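Local coordinates for putative ABC transporter, periplasmic binding protein, amino acid (Neisseria gonorrhoeae, PDB 2YJP) that binds L-cysteine as a solute receptor, probably delivering it to an ABC transporter for uptake, at residues A[108-111]-A[112-116]; A[46-49]-A[50-54]; A[130-134]-A[135-139]; A[63-66]-A[67-70]. The protein carries 1 engineered substitution. All blocks are in the same frame, centred on the assembly; numbering follows the deposited sequence.

Contact 1. Residues A[108-111]-A[112-116]; sequences NRVE and YVRSG. With CYS (cysteine), chain D.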
loop_
_atom_site.group_PDB
_atom_site.type_symbol
_atom_site.label_atom_id
_atom_site.label_comp_id
_atom_site.label_asym_id
_atom_site.label_seq_id
_atom_site.Cartn_x
_atom_site.Cartn_y
_atom_site.Cartn_z
ATOM N N ASN A 108 8.053 -8.396 2.202
ATOM C CA ASN A 108 8.209 -8.985 3.550
ATOM C C ASN A 108 6.910 -9.018 4.318
ATOM O O ASN A 108 6.863 -9.556 5.446
ATOM C CB ASN A 108 9.211 -8.175 4.404
ATOM C CG ASN A 108 10.655 -8.465 4.032
ATOM O OD1 ASN A 108 10.932 -9.433 3.350
ATOM N ND2 ASN A 108 11.561 -7.604 4.445
ATOM N N ARG A 109 5.867 -8.427 3.724
ATOM C CA ARG A 109 4.605 -8.256 4.438
ATOM C C ARG A 109 4.031 -9.571 4.953
ATOM O O ARG A 109 3.670 -9.632 6.103
ATOM C CB ARG A 109 3.569 -7.510 3.617
ATOM C CG ARG A 109 3.925 -6.026 3.435
ATOM C CD ARG A 109 2.927 -5.364 2.492
ATOM N NE ARG A 109 3.096 -5.895 1.145
ATOM C CZ ARG A 109 2.563 -5.331 0.080
ATOM N NH1 ARG A 109 1.834 -4.254 0.250
ATOM N NH2 ARG A 109 2.765 -5.837 -1.121
ATOM N N VAL A 110 3.978 -10.596 4.100
ATOM C CA VAL A 110 3.477 -11.888 4.459
ATOM C C VAL A 110 4.364 -12.518 5.557
ATOM O O VAL A 110 3.846 -12.890 6.605
ATOM C CB VAL A 110 3.375 -12.835 3.212
ATOM C CG1 VAL A 110 3.168 -14.308 3.646
ATOM C CG2 VAL A 110 2.257 -12.371 2.274
ATOM N N GLU A 111 5.673 -12.612 5.317
ATOM C CA GLU A 111 6.603 -13.154 6.299
ATOM C C GLU A 111 6.545 -12.500 7.712
ATOM O O GLU A 111 6.694 -13.160 8.710
ATOM C CB GLU A 111 8.050 -13.109 5.739
ATOM C CG GLU A 111 9.117 -13.603 6.740
ATOM C CD GLU A 111 8.855 -15.042 7.250
ATOM O OE1 GLU A 111 8.522 -15.949 6.467
ATOM O OE2 GLU A 111 8.982 -15.313 8.453
ATOM N N TYR A 112 6.315 -11.201 7.769
ATOM C CA TYR A 112 6.426 -10.457 9.021
ATOM C C TYR A 112 5.211 -10.722 9.862
ATOM O O TYR A 112 5.298 -10.821 11.083
ATOM C CB TYR A 112 6.517 -8.948 8.738
ATOM C CG TYR A 112 7.927 -8.388 8.516
ATOM C CD1 TYR A 112 8.927 -9.099 8.001
ATOM C CD2 TYR A 112 8.228 -7.145 8.836
ATOM C CE1 TYR A 112 10.196 -8.548 7.812
ATOM C CE2 TYR A 112 9.469 -6.597 8.612
ATOM C CZ TYR A 112 10.449 -7.282 8.116
ATOM O OH TYR A 112 11.677 -6.662 7.949
ATOM N N VAL A 113 4.065 -10.828 9.200
ATOM C CA VAL A 113 2.835 -11.124 9.905
ATOM C C VAL A 113 2.780 -12.608 10.245
ATOM O O VAL A 113 2.302 -12.976 11.311
ATOM C CB VAL A 113 1.603 -10.668 9.052
ATOM C CG1 VAL A 113 0.831 -11.744 8.610
ATOM C CG2 VAL A 113 0.626 -10.240 9.850
ATOM N N ARG A 114 3.298 -13.444 9.342
ATOM C CA ARG A 114 3.276 -14.879 9.553
ATOM C C ARG A 114 4.141 -15.296 10.743
ATOM O O ARG A 114 3.729 -16.136 11.554
ATOM C CB ARG A 114 3.789 -15.616 8.316
ATOM C CG ARG A 114 3.284 -17.034 8.226
ATOM C CD ARG A 114 4.247 -18.021 7.562
ATOM N NE ARG A 114 5.037 -17.446 6.483
ATOM C CZ ARG A 114 4.718 -17.509 5.194
ATOM N NH1 ARG A 114 3.588 -18.111 4.807
ATOM N NH2 ARG A 114 5.548 -16.979 4.286
ATOM N N SER A 115 5.352 -14.738 10.813
ATOM C CA SER A 115 6.326 -15.123 11.815
ATOM C C SER A 115 6.078 -14.435 13.164
ATOM O O SER A 115 6.800 -14.690 14.100
ATOM C CB SER A 115 7.721 -14.792 11.311
ATOM O OG SER A 115 7.832 -13.399 11.205
ATOM N N GLY A 116 5.095 -13.534 13.260
ATOM C CA GLY A 116 4.842 -12.836 14.516
ATOM C C GLY A 116 5.650 -11.565 14.677
ATOM O O GLY A 116 5.556 -10.897 15.698
HETATM N N CYS D . -0.897 -2.311 -2.791
HETATM C CA CYS D . 0.038 -3.047 -3.672
HETATM C C CYS D . 0.387 -4.399 -3.047
HETATM O O CYS D . -0.171 -4.740 -1.959
HETATM C CB CYS D . 1.330 -2.274 -3.901
HETATM S SG CYS D . 2.214 -1.823 -2.398
HETATM O OXT CYS D . 1.192 -5.129 -3.630
HETATM O O HOH W 1 11.153 -5.248 5.709
#
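The carbonyl oxygen of E111 is gripped twice by S115: the hydroxyl OG gives its proton to E111 O at 2.8 Å, and the backbone N of S115 adds a second bond at 3.0 Å. Neither donor lies in the carbonyl plane; the amide is the more tilted of the two. S115 can do this because chi1 of 66° sets OG between its own backbone N and carbonyl carbon, turned back over the last turn of the helix. The carboxylate of E111 folds over the same corner, bent at chi2, so that OE2 meets S115 CB while OE1 lies in the guanidinium plane of R114, at its edge. That salt bridge is long, OE1 to NE 3.8 Å, and the two flat groups are inclined by 48°. V110 CG1 presses instead on a face of the R114 guanidinium. This is helix 109-114, a short helix of this family 3 solute-binding protein, and G116 ends it with a positive phi. At its opposite end N108 lays CB over one face of the Y112 ring, a CH-pi contact with the centroid 3.9 Å away, and its amide runs within 18° of the ring plane. One water joins N108 ND2, from which it accepts, to Y112 OH. R109 leaves the helix for the cysteine pocket: NH2 donates to OXT of the bound cysteine at 3.0 Å, whereas the bond from NH1 to the ligand's O is weak and bent. Further bonds to the carbonyls of A106 and A123 fix the rotation of this guanidinium.

Contact 2. Residues A[46-49]-A[50-54]; sequences ATVA and AIKEK. With ZN (zinc ion), chain I.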
loop_
_atom_site.group_PDB
_atom_site.type_symbol
_atom_site.label_atom_id
_atom_site.label_comp_id
_atom_site.label_asym_id
_atom_site.label_seq_id
_atom_site.Cartn_x
_atom_site.Cartn_y
_atom_site.Cartn_z
ATOM N N ALA A 46 -1.481 -13.431 18.193
ATOM C CA ALA A 46 -1.525 -12.026 18.658
ATOM C C ALA A 46 -2.989 -11.667 18.838
ATOM O O ALA A 46 -3.581 -11.023 17.979
ATOM C CB ALA A 46 -0.919 -11.113 17.614
ATOM N N THR A 47 -3.587 -12.153 19.913
ATOM C CA THR A 47 -4.998 -11.919 20.174
ATOM C C THR A 47 -5.209 -10.512 20.778
ATOM O O THR A 47 -4.273 -9.859 21.256
ATOM C CB THR A 47 -5.574 -12.973 21.177
ATOM O OG1 THR A 47 -4.883 -12.820 22.424
ATOM C CG2 THR A 47 -5.412 -14.410 20.687
ATOM N N VAL A 48 -6.451 -10.064 20.776
ATOM C CA VAL A 48 -6.842 -8.826 21.434
ATOM C C VAL A 48 -6.275 -8.824 22.865
ATOM O O VAL A 48 -5.488 -7.973 23.209
ATOM C CB VAL A 48 -8.395 -8.635 21.402
ATOM C CG1 VAL A 48 -8.869 -7.652 22.477
ATOM C CG2 VAL A 48 -8.835 -8.207 19.962
ATOM N N ALA A 49 -6.640 -9.813 23.675
ATOM C CA ALA A 49 -6.150 -9.890 25.036
ATOM C C ALA A 49 -4.621 -9.850 25.112
ATOM O O ALA A 49 -4.060 -9.140 25.956
ATOM C CB ALA A 49 -6.720 -11.116 25.778
ATOM N N ALA A 50 -3.941 -10.616 24.258
ATOM C CA ALA A 50 -2.475 -10.683 24.342
ATOM C C ALA A 50 -1.854 -9.315 24.048
ATOM O O ALA A 50 -0.900 -8.920 24.676
ATOM C CB ALA A 50 -1.920 -11.731 23.417
ATOM N N ILE A 51 -2.417 -8.601 23.087
ATOM C CA ILE A 51 -1.926 -7.297 22.753
ATOM C C ILE A 51 -2.217 -6.285 23.851
ATOM O O ILE A 51 -1.377 -5.428 24.110
ATOM C CB ILE A 51 -2.465 -6.826 21.401
ATOM C CG1 ILE A 51 -1.846 -7.663 20.249
ATOM C CG2 ILE A 51 -2.173 -5.306 21.199
ATOM C CD1 ILE A 51 -2.668 -7.650 18.994
ATOM N N LYS A 52 -3.380 -6.384 24.503
ATOM C CA LYS A 52 -3.720 -5.451 25.597
ATOM C C LYS A 52 -2.682 -5.651 26.694
ATOM O O LYS A 52 -2.265 -4.697 27.318
ATOM C CB LYS A 52 -5.163 -5.625 26.120
ATOM C CG LYS A 52 -6.242 -5.115 25.132
ATOM C CD LYS A 52 -7.640 -5.208 25.714
ATOM C CE LYS A 52 -8.546 -4.102 25.158
ATOM N NZ LYS A 52 -9.984 -4.400 25.456
ATOM N N GLU A 53 -2.202 -6.889 26.848
ATOM C CA GLU A 53 -1.288 -7.226 27.925
ATOM C C GLU A 53 0.096 -6.637 27.687
ATOM O O GLU A 53 0.734 -6.116 28.586
ATOM C CB GLU A 53 -1.177 -8.732 28.068
ATOM C CG GLU A 53 -0.247 -9.179 29.164
ATOM C CD GLU A 53 -0.575 -10.573 29.608
ATOM O OE1 GLU A 53 -0.466 -11.521 28.791
ATOM O OE2 GLU A 53 -0.977 -10.727 30.772
ATOM N N LYS A 54 0.562 -6.740 26.459
ATOM C CA LYS A 54 1.784 -6.052 26.098
ATOM C C LYS A 54 1.703 -4.529 26.132
ATOM O O LYS A 54 2.729 -3.900 26.284
ATOM C CB LYS A 54 2.259 -6.488 24.718
ATOM C CG LYS A 54 2.820 -7.933 24.692
ATOM C CD LYS A 54 3.222 -8.354 23.275
ATOM C CE LYS A 54 2.104 -9.191 22.640
ATOM N NZ LYS A 54 2.000 -9.120 21.099
HETATM ZN ZN ZN I . 1.012 -13.035 30.080
#
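T47 and A50 meet with the threonine hydroxyl reaching forward over the first turn of a helix to the amide of A50. Chi1 of 63° places OG1 between the backbone N and the carbonyl carbon of T47, and from there it accepts from A50 N at 3.0 Å, with an angle of 156° at the hydrogen. The same oxygen lies against the A50 methyl, OG1 to CB 3.3 Å, so one side chain both caps and packs. I51 approaches T47 differently, running alongside its carbonyl: CB, CG1 and CD1 all pass close to T47 O, which accepts from I51 N at 2.9 Å. With CG1 anti to the carbonyl carbon, and so beside the backbone N, the extended isoleucine chain reaches toward the residues before the helix, and CD1 ends 3.6 Å from A46 O and near the A46 methyl. The arrangement is an N-cap: T47 stands immediately before helix 48-54, the first helix of the modelled chain, and occupies one of the amide N-H groups that have no carbonyl of a preceding turn to bind. D249 of helix 248-264 takes another, V48 N, from outside. V48 and I51 turn their side chains to that helix, on W253 and L250 respectively, while K52 brings CG close to V48 O and then heads away. E53 points elsewhere. Its chain is extended, with CG anti to the backbone N (chi1 180°), and carries the carboxylate out to a zinc ion. OE1 is the liganding oxygen, 2.5 Å from the metal; OE2 stands farther off at 3.1 Å.

Contact 3. Residues A[130-134]-A[135-139]; sequences ERAEA and VDFAD. With CYS (cysteine), chain D.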
loop_
_atom_site.group_PDB
_atom_site.type_symbol
_atom_site.label_atom_id
_atom_site.label_comp_id
_atom_site.label_asym_id
_atom_site.label_seq_id
_atom_site.Cartn_x
_atom_site.Cartn_y
_atom_site.Cartn_z
ATOM N N GLU A 130 -4.328 -15.313 -3.930
ATOM C CA GLU A 130 -3.076 -16.014 -3.569
ATOM C C GLU A 130 -2.590 -15.564 -2.173
ATOM O O GLU A 130 -2.195 -16.374 -1.360
ATOM C CB GLU A 130 -1.980 -15.908 -4.672
ATOM C CG GLU A 130 -0.546 -16.265 -4.209
ATOM C CD GLU A 130 0.453 -16.573 -5.369
ATOM O OE1 GLU A 130 0.153 -17.451 -6.206
ATOM O OE2 GLU A 130 1.559 -15.972 -5.417
ATOM N N ARG A 131 -2.624 -14.266 -1.915
ATOM C CA ARG A 131 -2.180 -13.763 -0.622
ATOM C C ARG A 131 -3.080 -14.324 0.516
ATOM O O ARG A 131 -2.616 -14.633 1.616
ATOM C CB ARG A 131 -2.177 -12.227 -0.635
ATOM C CG ARG A 131 -0.934 -11.656 -1.339
ATOM C CD ARG A 131 -1.121 -10.245 -1.788
ATOM N NE ARG A 131 0.065 -9.709 -2.487
ATOM C CZ ARG A 131 0.300 -8.408 -2.671
ATOM N NH1 ARG A 131 -0.599 -7.537 -2.227
ATOM N NH2 ARG A 131 1.399 -7.985 -3.321
ATOM N N ALA A 132 -4.368 -14.447 0.214
ATOM C CA ALA A 132 -5.354 -14.894 1.176
ATOM C C ALA A 132 -5.126 -16.351 1.584
ATOM O O ALA A 132 -5.640 -16.757 2.580
ATOM C CB ALA A 132 -6.778 -14.666 0.634
ATOM N N GLU A 133 -4.333 -17.104 0.833
ATOM C CA GLU A 133 -3.847 -18.410 1.257
ATOM C C GLU A 133 -2.825 -18.324 2.376
ATOM O O GLU A 133 -2.657 -19.263 3.137
ATOM C CB GLU A 133 -3.223 -19.184 0.070
ATOM C CG GLU A 133 -4.230 -19.665 -0.964
ATOM C CD GLU A 133 -3.555 -20.283 -2.188
ATOM O OE1 GLU A 133 -2.451 -20.847 -2.050
ATOM O OE2 GLU A 133 -4.117 -20.222 -3.307
ATOM N N ALA A 134 -2.122 -17.203 2.468
ATOM C CA ALA A 134 -1.021 -17.089 3.397
ATOM C C ALA A 134 -1.367 -16.293 4.648
ATOM O O ALA A 134 -0.749 -16.529 5.710
ATOM C CB ALA A 134 0.179 -16.514 2.678
ATOM N N VAL A 135 -2.321 -15.351 4.521
ATOM C CA VAL A 135 -2.701 -14.456 5.640
ATOM C C VAL A 135 -4.245 -14.196 5.700
ATOM O O VAL A 135 -4.969 -14.473 4.733
ATOM C CB VAL A 135 -1.934 -13.063 5.581
ATOM C CG1 VAL A 135 -0.344 -13.238 5.439
ATOM C CG2 VAL A 135 -2.537 -12.109 4.478
ATOM N N ASP A 136 -4.763 -13.645 6.800
ATOM C CA ASP A 136 -6.171 -13.288 6.774
ATOM C C ASP A 136 -6.363 -11.783 6.633
ATOM O O ASP A 136 -5.815 -10.970 7.423
ATOM C CB ASP A 136 -6.954 -13.805 7.987
ATOM C CG ASP A 136 -7.148 -15.345 7.999
ATOM O OD1 ASP A 136 -7.492 -15.972 6.957
ATOM O OD2 ASP A 136 -7.020 -15.926 9.105
ATOM N N PHE A 137 -7.177 -11.408 5.640
ATOM C CA PHE A 137 -7.507 -10.007 5.377
ATOM C C PHE A 137 -8.771 -9.592 6.100
ATOM O O PHE A 137 -9.801 -10.273 5.993
ATOM C CB PHE A 137 -7.706 -9.795 3.892
ATOM C CG PHE A 137 -6.410 -9.788 3.114
ATOM C CD1 PHE A 137 -5.595 -8.630 3.072
ATOM C CD2 PHE A 137 -6.008 -10.931 2.392
ATOM C CE1 PHE A 137 -4.406 -8.625 2.318
ATOM C CE2 PHE A 137 -4.829 -10.923 1.656
ATOM C CZ PHE A 137 -4.025 -9.783 1.607
ATOM N N ALA A 138 -8.685 -8.484 6.846
ATOM C CA ALA A 138 -9.905 -7.842 7.381
ATOM C C ALA A 138 -10.654 -7.084 6.307
ATOM O O ALA A 138 -10.208 -7.023 5.191
ATOM C CB ALA A 138 -9.550 -6.908 8.514
ATOM N N ASP A 139 -11.775 -6.489 6.659
ATOM C CA ASP A 139 -12.509 -5.591 5.792
ATOM C C ASP A 139 -11.643 -4.572 5.128
ATOM O O ASP A 139 -10.920 -3.866 5.819
ATOM C CB ASP A 139 -13.500 -4.767 6.606
ATOM C CG ASP A 139 -14.714 -5.540 6.999
ATOM O OD1 ASP A 139 -14.767 -6.775 6.733
ATOM O OD2 ASP A 139 -15.612 -4.895 7.585
HETATM N N CYS D . -0.897 -2.311 -2.791
HETATM C CA CYS D . 0.038 -3.047 -3.672
HETATM C C CYS D . 0.387 -4.399 -3.047
HETATM O O CYS D . -0.171 -4.740 -1.959
HETATM C CB CYS D . 1.330 -2.274 -3.901
HETATM S SG CYS D . 2.214 -1.823 -2.398
HETATM O OXT CYS D . 1.192 -5.129 -3.630
#
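This is a helix-to-strand turn, in which the short, loosely formed helix 129-132 gives way to strand 135-137 of the large mixed sheet. Its pivot is the carbonyl of R131, whose oxygen accepts from V135 N at 3.0 Å and from A134 N at 2.8 Å, so two successive amides close on one acceptor. Beyond the turn F137 swings its ring back to the helix and meets it with an edge: CE2 lies 3.7 Å from R131 CB, and the A132 backbone N is also near the ring plane. One ring face is taken by V135 CG2, offset toward the rim. The R131 chain, straight from CG to NE, then runs on to the bound cysteine. There it makes a paired, edge-on grip of the carboxylate, NH1 to the ligand's O at 2.8 Å and NH2 to OXT at 2.9 Å, both with angles near 160°. NH1 also bonds the T126 carbonyl, which helps fix the rotation of the guanidinium, and the positive charge would be expected to favour an ionised ligand carboxylate. Around the turn, A134 and V135 pack on helix 109-114, D136 pairs its backbone with V243 of antiparallel strand 237-244, F137 meets the ring of F125, and the A138 methyl packs on helix 248-264.

Contact 4. Residues A[63-66]-A[67-70]; sequences GDKP and PFGY. With CYS (cysteine), chain D.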
loop_
_atom_site.group_PDB
_atom_site.type_symbol
_atom_site.label_atom_id
_atom_site.label_comp_id
_atom_site.label_asym_id
_atom_site.label_seq_id
_atom_site.Cartn_x
_atom_site.Cartn_y
_atom_site.Cartn_z
ATOM N N GLY A 63 7.665 2.671 4.798
ATOM C CA GLY A 63 8.447 3.829 5.065
ATOM C C GLY A 63 8.599 4.781 3.893
ATOM O O GLY A 63 9.128 5.911 4.069
ATOM N N ASP A 64 8.215 4.364 2.686
ATOM C CA ASP A 64 8.577 5.150 1.497
ATOM C C ASP A 64 7.480 5.092 0.438
ATOM O O ASP A 64 7.736 5.063 -0.747
ATOM C CB ASP A 64 9.897 4.660 0.904
ATOM C CG ASP A 64 9.839 3.177 0.448
ATOM O OD1 ASP A 64 8.845 2.457 0.757
ATOM O OD2 ASP A 64 10.819 2.737 -0.222
ATOM N N LYS A 65 6.229 5.029 0.887
ATOM C CA LYS A 65 5.127 5.012 -0.036
ATOM C C LYS A 65 4.158 6.187 0.250
ATOM O O LYS A 65 2.940 5.994 0.451
ATOM C CB LYS A 65 4.399 3.651 0.003
ATOM C CG LYS A 65 3.552 3.399 -1.248
ATOM C CD LYS A 65 2.569 2.204 -1.075
ATOM C CE LYS A 65 1.786 2.005 -2.321
ATOM N NZ LYS A 65 0.767 0.925 -2.324
ATOM N N PRO A 66 4.687 7.409 0.248
ATOM C CA PRO A 66 3.756 8.499 0.493
ATOM C C PRO A 66 2.752 8.552 -0.691
ATOM O O PRO A 66 3.126 8.330 -1.842
ATOM C CB PRO A 66 4.653 9.741 0.487
ATOM C CG PRO A 66 5.798 9.380 -0.456
ATOM C CD PRO A 66 5.976 7.860 -0.310
ATOM N N PRO A 67 1.490 8.890 -0.420
ATOM C CA PRO A 67 0.931 9.363 0.831
ATOM C C PRO A 67 0.302 8.312 1.720
ATOM O O PRO A 67 -0.486 8.684 2.617
ATOM C CB PRO A 67 -0.192 10.276 0.360
ATOM C CG PRO A 67 -0.696 9.557 -0.936
ATOM C CD PRO A 67 0.556 9.026 -1.559
ATOM N N PHE A 68 0.616 7.036 1.514
ATOM C CA PHE A 68 -0.014 5.959 2.272
ATOM C C PHE A 68 0.715 5.591 3.568
ATOM O O PHE A 68 0.080 5.377 4.611
ATOM C CB PHE A 68 -0.203 4.752 1.335
ATOM C CG PHE A 68 -0.980 5.123 0.100
ATOM C CD1 PHE A 68 -2.332 5.376 0.195
ATOM C CD2 PHE A 68 -0.349 5.341 -1.109
ATOM C CE1 PHE A 68 -3.093 5.772 -0.892
ATOM C CE2 PHE A 68 -1.078 5.761 -2.222
ATOM C CZ PHE A 68 -2.495 5.987 -2.085
ATOM N N GLY A 69 2.043 5.490 3.466
ATOM C CA GLY A 69 2.898 5.189 4.597
ATOM C C GLY A 69 4.276 5.686 4.298
ATOM O O GLY A 69 4.894 5.263 3.297
ATOM N N TYR A 70 4.752 6.595 5.143
ATOM C CA TYR A 70 6.105 7.175 4.978
ATOM C C TYR A 70 6.579 7.745 6.289
ATOM O O TYR A 70 5.900 7.650 7.301
ATOM C CB TYR A 70 6.143 8.227 3.834
ATOM C CG TYR A 70 5.317 9.487 4.117
ATOM C CD1 TYR A 70 3.889 9.469 4.008
ATOM C CD2 TYR A 70 5.940 10.677 4.500
ATOM C CE1 TYR A 70 3.139 10.607 4.236
ATOM C CE2 TYR A 70 5.183 11.843 4.778
ATOM C CZ TYR A 70 3.785 11.794 4.659
ATOM O OH TYR A 70 3.029 12.927 4.956
HETATM N N CYS D . -0.897 -2.311 -2.791
HETATM C CA CYS D . 0.038 -3.047 -3.672
HETATM C C CYS D . 0.387 -4.399 -3.047
HETATM O O CYS D . -0.171 -4.740 -1.959
HETATM C CB CYS D . 1.330 -2.274 -3.901
HETATM S SG CYS D . 2.214 -1.823 -2.398
HETATM O OXT CYS D . 1.192 -5.129 -3.630
#
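K65 leaves its strand with CB beside the carbonyl oxygen of G69, 3.7 Å away, and reaches the bound cysteine in one straight run. CG is anti to the backbone N (chi1 -161°), and every later torsion is also extended, which carries the chain to full length. CE passes obliquely by the F68 ring, 4.1 Å from its CD2, and already nears the ligand sulfur. NZ then comes to 3.1 Å from SG of the cysteine. Its stronger partners lie outside the hairpin: N124 accepts a hydrogen bond through OD1 and D212 forms a salt bridge, and these probably hold the ammonium in position beside the sulfur. The backbone below is a beta hairpin of strands 64-65 and 69-71 with a classic bulge, F68 and G69 both facing K65. The K65 carbonyl oxygen takes F68 N at 2.8 Å in its own plane, and G69 N from above that plane at 3.2 Å, while K65 N returns a bond to G69 O. A cis peptide between P66 and P67 makes the tight corner. On the flank of this corner P66 lays CB over one face of the Y70 ring, a CH-pi contact of 4.0 Å to the centroid, the two side chains crossing at about a right angle. P67 sets CG against a face of the neighbouring F68 ring. P67 and F68 both pack on Y279 of helix 276-279. D64, next to K65 on strand 64-65, bonds through its carboxylate to N194 and to the backbone N of T195.

How the contacts relate
Contacts 1, 3 and 4 converge on one cysteine: the first and third each send an arginine to its carboxylate, and contact 4 sends a lysine to its sulfur. Contacts 1 and 3 touch directly, with centres about 12 Å apart. V113 CG1 packs on V135 CG1 at 3.7 Å, and R109 NH2 stands 3.4 Å from R131 NH2, a closeness the shared carboxylate makes understandable. Contact 4 touches neither; its nearest atoms are about 6 Å from contact 1 and about 9 Å from contact 3, yet all three touch the same ligand. Contact 2 stands apart, its centre about 27 Å from that of contact 4, and binds zinc at the surface instead.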